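Local coordinates for putative lipoprotein YcdA (Bacillus subtilis subsp. subtilis str. 168, PDB 4R4G) that is of unknown function, a putative membrane-anchored lipoprotein built from an N-terminal Ig-like domain and a C-terminal alpha/beta domain joined by a kinked helix, at residues L64-D68 with T69-D73; G131-K134 with K135-A138; N163-F166 with E167-G171. All blocks are in the same frame, centred on the assembly; numbering follows the deposited sequence.

Contact 1. Residues L64-D68 with T69-D73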
loop_
_atom_site.group_PDB
_atom_site.type_symbol
_atom_site.label_atom_id
_atom_site.label_comp_id
_atom_site.label_asym_id
_atom_site.label_seq_id
_atom_site.Cartn_x
_atom_site.Cartn_y
_atom_site.Cartn_z
ATOM N N LEU A 64 -4.768 -25.763 -9.481
ATOM C CA LEU A 64 -4.226 -24.916 -10.522
ATOM C C LEU A 64 -2.817 -25.315 -10.824
ATOM O O LEU A 64 -2.033 -25.565 -9.910
ATOM C CB LEU A 64 -4.270 -23.426 -10.129
ATOM C CG LEU A 64 -4.065 -22.443 -11.272
ATOM C CD1 LEU A 64 -5.378 -21.979 -11.824
ATOM C CD2 LEU A 64 -3.320 -21.289 -10.823
ATOM N N TYR A 65 -2.479 -25.321 -12.106
ATOM C CA TYR A 65 -1.138 -25.562 -12.591
ATOM C C TYR A 65 -0.645 -24.306 -13.241
ATOM O O TYR A 65 -1.404 -23.636 -13.938
ATOM C CB TYR A 65 -1.086 -26.742 -13.572
ATOM C CG TYR A 65 -1.196 -28.091 -12.889
ATOM C CD1 TYR A 65 -2.434 -28.603 -12.502
ATOM C CD2 TYR A 65 -0.069 -28.864 -12.644
ATOM C CE1 TYR A 65 -2.538 -29.841 -11.868
ATOM C CE2 TYR A 65 -0.154 -30.073 -11.952
ATOM C CZ TYR A 65 -1.392 -30.567 -11.581
ATOM O OH TYR A 65 -1.473 -31.803 -10.974
ATOM N N GLN A 66 0.615 -23.957 -12.973
ATOM C CA GLN A 66 1.344 -22.876 -13.614
ATOM C C GLN A 66 2.396 -23.568 -14.406
ATOM O O GLN A 66 3.226 -24.282 -13.827
ATOM C CB GLN A 66 1.917 -21.928 -12.583
ATOM C CG GLN A 66 2.629 -20.764 -13.183
ATOM C CD GLN A 66 3.307 -20.025 -12.097
ATOM O OE1 GLN A 66 2.736 -19.118 -11.495
ATOM N NE2 GLN A 66 4.517 -20.447 -11.791
ATOM N N GLY A 67 2.287 -23.483 -15.724
ATOM C CA GLY A 67 3.135 -24.261 -16.610
ATOM C C GLY A 67 2.712 -25.697 -16.406
ATOM O O GLY A 67 1.510 -26.013 -16.513
ATOM N N ASP A 68 3.681 -26.544 -15.999
ATOM C CA ASP A 68 3.433 -27.956 -15.680
ATOM C C ASP A 68 3.471 -28.193 -14.162
ATOM O O ASP A 68 3.325 -29.318 -13.734
ATOM C CB ASP A 68 4.454 -28.874 -16.384
ATOM C CG ASP A 68 4.321 -28.961 -17.892
ATOM O OD1 ASP A 68 3.229 -28.646 -18.412
ATOM O OD2 ASP A 68 5.291 -29.393 -18.548
ATOM N N THR A 69 3.664 -27.152 -13.359
ATOM C CA THR A 69 3.797 -27.231 -11.898
ATOM C C THR A 69 2.488 -26.918 -11.182
ATOM O O THR A 69 1.876 -25.878 -11.434
ATOM C CB THR A 69 4.896 -26.233 -11.421
ATOM O OG1 THR A 69 6.106 -26.448 -12.157
ATOM C CG2 THR A 69 5.169 -26.307 -9.918
ATOM N N LYS A 70 2.106 -27.788 -10.241
ATOM C CA LYS A 70 0.940 -27.575 -9.389
ATOM C C LYS A 70 1.247 -26.440 -8.440
ATOM O O LYS A 70 2.345 -26.395 -7.867
ATOM C CB LYS A 70 0.580 -28.862 -8.621
ATOM C CG LYS A 70 -0.817 -28.858 -8.009
ATOM C CD LYS A 70 -1.167 -30.180 -7.350
ATOM C CE LYS A 70 -2.307 -30.014 -6.378
ATOM N NZ LYS A 70 -2.786 -31.316 -5.843
HETATM N N MSE A 71 0.311 -25.482 -8.324
HETATM C CA MSE A 71 0.446 -24.339 -7.419
HETATM C C MSE A 71 -0.369 -24.563 -6.132
HETATM O O MSE A 71 -1.347 -25.307 -6.118
HETATM C CB MSE A 71 0.013 -23.035 -8.102
HETATM C CG MSE A 71 0.890 -22.635 -9.275
HETATM SE SE MSE A 71 2.846 -22.631 -8.959
HETATM C CE MSE A 71 3.082 -20.937 -8.227
ATOM N N SER A 72 0.033 -23.900 -5.052
ATOM C CA SER A 72 -0.650 -23.983 -3.765
ATOM C C SER A 72 -1.978 -23.262 -3.810
ATOM O O SER A 72 -2.118 -22.208 -4.432
ATOM C CB SER A 72 0.205 -23.360 -2.659
ATOM O OG SER A 72 1.513 -23.899 -2.557
ATOM N N ASP A 73 -2.941 -23.795 -3.108
ATOM C CA ASP A 73 -4.185 -23.085 -2.959
ATOM C C ASP A 73 -3.975 -22.169 -1.767
ATOM O O ASP A 73 -3.161 -22.473 -0.881
ATOM C CB ASP A 73 -5.370 -24.049 -2.782
ATOM C CG ASP A 73 -5.162 -25.073 -1.696
ATOM O OD1 ASP A 73 -4.253 -25.933 -1.855
ATOM O OD2 ASP A 73 -5.905 -25.019 -0.683
HETATM O O HOH W 1 -3.588 -26.406 -6.752
#
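M71, modelled as selenomethionine, lays its side chain obliquely across that of Q66 at a tight reversal of the chain. Its CB sits by the carbonyl oxygen of L64. One atom on, M71 CG meets Q66 CB at 3.5 Å. With CG beside the backbone N (chi1 -65°) and bends at both later torsions, the chain folds over its neighbour: M71 SE lies 3.8 Å from Q66 CB and also near NE2, and M71 CE ends by the amide, 3.8 Å from Q66 OE1. The Q66 chain itself runs out extended, and its OE1 accepts from the backbone N of D103, which helps to fix the amide that M71 touches. Strands 62-66 and 69-71 form a beta hairpin with a two-residue loop, G67-D68, closed by a type II' turn from Q66 to T69, with G67 taking the positive phi of the turn. It forms an end of one antiparallel sheet in the Ig-like domain; on the face with Q66 and M71, L64 packs against F100 and V102 of strand 93-102, in the facing sheet. Q66 N donates to T69 O over 2.8 Å and T69 N to Q66 O. Further along, M71 N donates to L64 O, and a water accepts from L64 N and donates to M71 O. On the other face, K70 CB sits off-centre over the Y65 ring in a CH-pi contact, 4.1 Å from the centroid, and K70 CG follows toward the rim before the lysine's end leads away.

Contact 2. Residues G131-K134 with K135-A138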
loop_
_atom_site.group_PDB
_atom_site.type_symbol
_atom_site.label_atom_id
_atom_site.label_comp_id
_atom_site.label_asym_id
_atom_site.label_seq_id
_atom_site.Cartn_x
_atom_site.Cartn_y
_atom_site.Cartn_z
ATOM N N GLY A 131 -2.278 -15.779 -18.338
ATOM C CA GLY A 131 -1.911 -14.762 -17.364
ATOM C C GLY A 131 -1.373 -13.494 -17.989
ATOM O O GLY A 131 -1.351 -12.446 -17.334
ATOM N N LYS A 132 -0.902 -13.593 -19.262
ATOM C CA LYS A 132 -0.363 -12.480 -20.044
ATOM C C LYS A 132 -1.496 -11.744 -20.797
ATOM O O LYS A 132 -1.206 -10.825 -21.562
ATOM C CB LYS A 132 0.750 -12.946 -21.011
ATOM C CG LYS A 132 2.154 -12.758 -20.438
ATOM C CD LYS A 132 3.213 -12.646 -21.530
ATOM C CE LYS A 132 4.301 -11.637 -21.196
ATOM N NZ LYS A 132 5.090 -11.226 -22.399
ATOM N N ASP A 133 -2.776 -12.120 -20.554
ATOM C CA ASP A 133 -3.954 -11.467 -21.136
ATOM C C ASP A 133 -4.047 -10.083 -20.546
ATOM O O ASP A 133 -3.938 -9.935 -19.325
ATOM C CB ASP A 133 -5.229 -12.278 -20.853
ATOM C CG ASP A 133 -6.523 -11.660 -21.342
ATOM O OD1 ASP A 133 -6.917 -10.605 -20.801
ATOM O OD2 ASP A 133 -7.196 -12.286 -22.197
ATOM N N LYS A 134 -4.217 -9.069 -21.416
ATOM C CA LYS A 134 -4.248 -7.643 -21.062
ATOM C C LYS A 134 -5.239 -7.350 -19.927
ATOM O O LYS A 134 -4.826 -6.765 -18.923
ATOM C CB LYS A 134 -4.554 -6.770 -22.298
ATOM C CG LYS A 134 -3.434 -6.738 -23.352
ATOM C CD LYS A 134 -2.553 -5.478 -23.260
ATOM C CE LYS A 134 -1.624 -5.311 -24.450
ATOM N NZ LYS A 134 -2.349 -4.999 -25.717
ATOM N N LYS A 135 -6.511 -7.809 -20.059
ATOM C CA LYS A 135 -7.568 -7.629 -19.051
ATOM C C LYS A 135 -7.090 -8.109 -17.652
ATOM O O LYS A 135 -7.065 -7.324 -16.691
ATOM C CB LYS A 135 -8.860 -8.372 -19.456
ATOM C CG LYS A 135 -9.324 -8.191 -20.915
ATOM C CD LYS A 135 -10.474 -9.163 -21.250
ATOM C CE LYS A 135 -11.151 -8.941 -22.590
ATOM N NZ LYS A 135 -12.260 -9.920 -22.829
ATOM N N ILE A 136 -6.649 -9.385 -17.572
ATOM C CA ILE A 136 -6.170 -10.033 -16.344
ATOM C C ILE A 136 -4.969 -9.274 -15.758
ATOM O O ILE A 136 -4.909 -9.120 -14.540
ATOM C CB ILE A 136 -5.854 -11.545 -16.559
ATOM C CG1 ILE A 136 -7.085 -12.267 -17.142
ATOM C CG2 ILE A 136 -5.383 -12.218 -15.257
ATOM C CD1 ILE A 136 -6.846 -13.674 -17.707
ATOM N N LEU A 137 -4.041 -8.801 -16.614
ATOM C CA LEU A 137 -2.836 -8.062 -16.205
ATOM C C LEU A 137 -3.167 -6.678 -15.606
ATOM O O LEU A 137 -2.406 -6.167 -14.775
ATOM C CB LEU A 137 -1.891 -7.881 -17.403
ATOM C CG LEU A 137 -0.965 -9.034 -17.749
ATOM C CD1 LEU A 137 -0.335 -8.799 -19.076
ATOM C CD2 LEU A 137 0.140 -9.173 -16.725
ATOM N N ALA A 138 -4.297 -6.082 -16.045
ATOM C CA ALA A 138 -4.796 -4.781 -15.592
ATOM C C ALA A 138 -5.025 -4.780 -14.080
ATOM O O ALA A 138 -4.656 -3.824 -13.383
ATOM C CB ALA A 138 -6.099 -4.446 -16.316
#
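D133 meets I136 and K135 with different parts of its side chain at the start of the helix. Its CG lies anti to the backbone N (chi1 177°), which swings OD1 over the first turn. There OD1 accepts a weak bond from I136 N at 3.5 Å, and it also sits 2.9 Å from K135 N. I136 crosses the aspartate at about a right angle, its CD1 3.8 Å from D133 CB, so the isoleucine runs past the base of the capping side chain while OD1 holds its weak bond to I136 N. K135 starts close: its CB lies 3.3 Å from D133 OD1, but its extended chain then carries the ammonium group away. L137 comes from another direction and turns back over the loop. Its CG rests 3.5 Å from G131 O, and its CD1 is 3.3 Å from K132 O, so CG and the CD1 branch lie against the carbonyl oxygens of residues leading into the helix. G131 O has its polar partner elsewhere, the hydroxyl of Y24, and I136 packs on V22 and Y24 of strand 16-25, which ties this helix start to the Ig-like domain. Behind the side chains the helical backbone sets in: L137 N donates to D133 O at 2.9 Å, and A138 N to K134 O. D133 thus gives both a side-chain oxygen and its carbonyl to the first turn, an aspartate N-cap, though with a weak capping bond, at the start of helix 134-141, where the chain leaves strand 125-130 of the Ig-like domain for the helical connection to the C-terminal domain.

Contact 3. Residues N163-F166 with E167-G171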
loop_
_atom_site.group_PDB
_atom_site.type_symbol
_atom_site.label_atom_id
_atom_site.label_comp_id
_atom_site.label_asym_id
_atom_site.label_seq_id
_atom_site.Cartn_x
_atom_site.Cartn_y
_atom_site.Cartn_z
ATOM N N ASN A 163 1.799 18.218 -7.331
ATOM C CA ASN A 163 1.285 16.924 -7.768
ATOM C C ASN A 163 -0.126 17.124 -8.244
ATOM O O ASN A 163 -1.048 17.121 -7.429
ATOM C CB ASN A 163 1.350 15.905 -6.612
ATOM C CG ASN A 163 1.661 14.489 -7.030
ATOM O OD1 ASN A 163 0.915 13.838 -7.779
ATOM N ND2 ASN A 163 2.738 13.957 -6.481
ATOM N N ALA A 164 -0.312 17.343 -9.554
ATOM C CA ALA A 164 -1.649 17.584 -10.115
ATOM C C ALA A 164 -2.550 16.358 -9.956
ATOM O O ALA A 164 -3.782 16.460 -9.989
ATOM C CB ALA A 164 -1.538 17.969 -11.575
ATOM N N ASP A 165 -1.918 15.212 -9.731
ATOM C CA ASP A 165 -2.599 13.957 -9.524
ATOM C C ASP A 165 -3.216 13.838 -8.125
ATOM O O ASP A 165 -4.168 13.075 -7.975
ATOM C CB ASP A 165 -1.611 12.805 -9.748
ATOM C CG ASP A 165 -1.423 12.377 -11.193
ATOM O OD1 ASP A 165 -2.026 13.021 -12.096
ATOM O OD2 ASP A 165 -0.681 11.395 -11.426
ATOM N N PHE A 166 -2.679 14.565 -7.113
ATOM C CA PHE A 166 -3.092 14.474 -5.707
ATOM C C PHE A 166 -4.610 14.436 -5.495
ATOM O O PHE A 166 -5.106 13.484 -4.892
ATOM C CB PHE A 166 -2.483 15.588 -4.833
ATOM C CG PHE A 166 -2.785 15.396 -3.363
ATOM C CD1 PHE A 166 -2.147 14.402 -2.627
ATOM C CD2 PHE A 166 -3.771 16.146 -2.736
ATOM C CE1 PHE A 166 -2.457 14.198 -1.282
ATOM C CE2 PHE A 166 -4.085 15.931 -1.396
ATOM C CZ PHE A 166 -3.406 14.979 -0.672
ATOM N N GLU A 167 -5.329 15.462 -5.939
ATOM C CA GLU A 167 -6.774 15.516 -5.757
ATOM C C GLU A 167 -7.443 14.306 -6.434
ATOM O O GLU A 167 -8.196 13.595 -5.768
ATOM C CB GLU A 167 -7.335 16.837 -6.285
ATOM C CG GLU A 167 -6.574 18.055 -5.769
ATOM C CD GLU A 167 -7.365 19.086 -4.986
ATOM O OE1 GLU A 167 -8.618 19.052 -5.021
ATOM O OE2 GLU A 167 -6.723 19.954 -4.352
ATOM N N LYS A 168 -7.085 14.017 -7.709
ATOM C CA LYS A 168 -7.633 12.901 -8.500
ATOM C C LYS A 168 -7.442 11.551 -7.812
ATOM O O LYS A 168 -8.379 10.758 -7.724
ATOM C CB LYS A 168 -6.993 12.831 -9.915
ATOM C CG LYS A 168 -7.057 14.121 -10.751
ATOM C CD LYS A 168 -5.950 14.178 -11.829
ATOM C CE LYS A 168 -5.824 15.538 -12.485
ATOM N NZ LYS A 168 -4.571 15.657 -13.277
ATOM N N ILE A 169 -6.223 11.303 -7.332
ATOM C CA ILE A 169 -5.785 10.058 -6.719
ATOM C C ILE A 169 -6.342 9.870 -5.288
ATOM O O ILE A 169 -6.748 8.763 -4.964
ATOM C CB ILE A 169 -4.219 10.050 -6.775
ATOM C CG1 ILE A 169 -3.732 9.505 -8.132
ATOM C CG2 ILE A 169 -3.535 9.340 -5.611
ATOM C CD1 ILE A 169 -2.153 9.553 -8.337
ATOM N N THR A 170 -6.349 10.915 -4.448
ATOM C CA THR A 170 -6.729 10.801 -3.030
ATOM C C THR A 170 -8.164 11.222 -2.663
ATOM O O THR A 170 -8.718 10.681 -1.710
ATOM C CB THR A 170 -5.790 11.656 -2.168
ATOM O OG1 THR A 170 -6.000 13.010 -2.533
ATOM C CG2 THR A 170 -4.327 11.316 -2.363
ATOM N N GLY A 171 -8.702 12.231 -3.333
ATOM C CA GLY A 171 -10.017 12.767 -3.004
ATOM C C GLY A 171 -9.979 13.925 -2.019
ATOM O O GLY A 171 -10.975 14.629 -1.871
#
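T170 reaches back one turn to F166 with both its hydroxyl and its backbone. F166 O accepts from T170 N at 2.9 Å and from T170 OG1 at 2.6 Å, the two donors arriving from opposite faces of the carbonyl plane, with the hydroxyl well above that plane rather than on a lone pair. A chi1 of 65° sets T170 OG1 between its own backbone N and carbonyl carbon, and from there the oxygen lies over the centre of one face of the F166 ring, 3.6 Å above it. The methyl takes a different part of the same ring, T170 CG2 meeting F166 CE1 at 3.6 Å. One residue earlier, D165 O accepts from I169 N, and I169 CD1 lies 3.6 Å from D165 CB. K168 extends back along the helix: its CE comes to A164 O, and its NZ makes a long salt bridge of 3.8 Å with D165 OD1, which is probably weak on this exposed side.

Further out, the F166 ring touches two neighbouring helices. Y153 of helix 145-157 meets it edge-to-face, A152 and V156 add contacts from the same helix, and I177 touches it from helix 174-192. Beyond the helix end, T170 OG1 also accepts from A172 N and E167 OE2 from K174 N, so both side chains fasten the link to the next helix. G171 N still bonds back to E167 O, but G171 itself turns to positive phi. It is a C' glycine, the first residue to leave helical phi/psi, ending the short helix 165-170 that is set between two longer helices of the C-terminal domain.

The three contacts follow in series along an elongated chain and none touches another. Contact 1 and contact 2 lie on the same side of the chain's centre: their centres are 18 Å apart and their nearest atoms about 9 Å. They are also joined through the fold, since strand 69-71 of contact 1 and strand 125-130, which leads into contact 2, are the outermost strands of one four-stranded sheet. Contact 2 then starts the helical passage out of the Ig-like domain, and contact 3 lies beyond it, 26 Å away between centres. Contacts 1 and 3, 40 Å apart between centres, fall on opposite sides of the chain's centre, one in each domain.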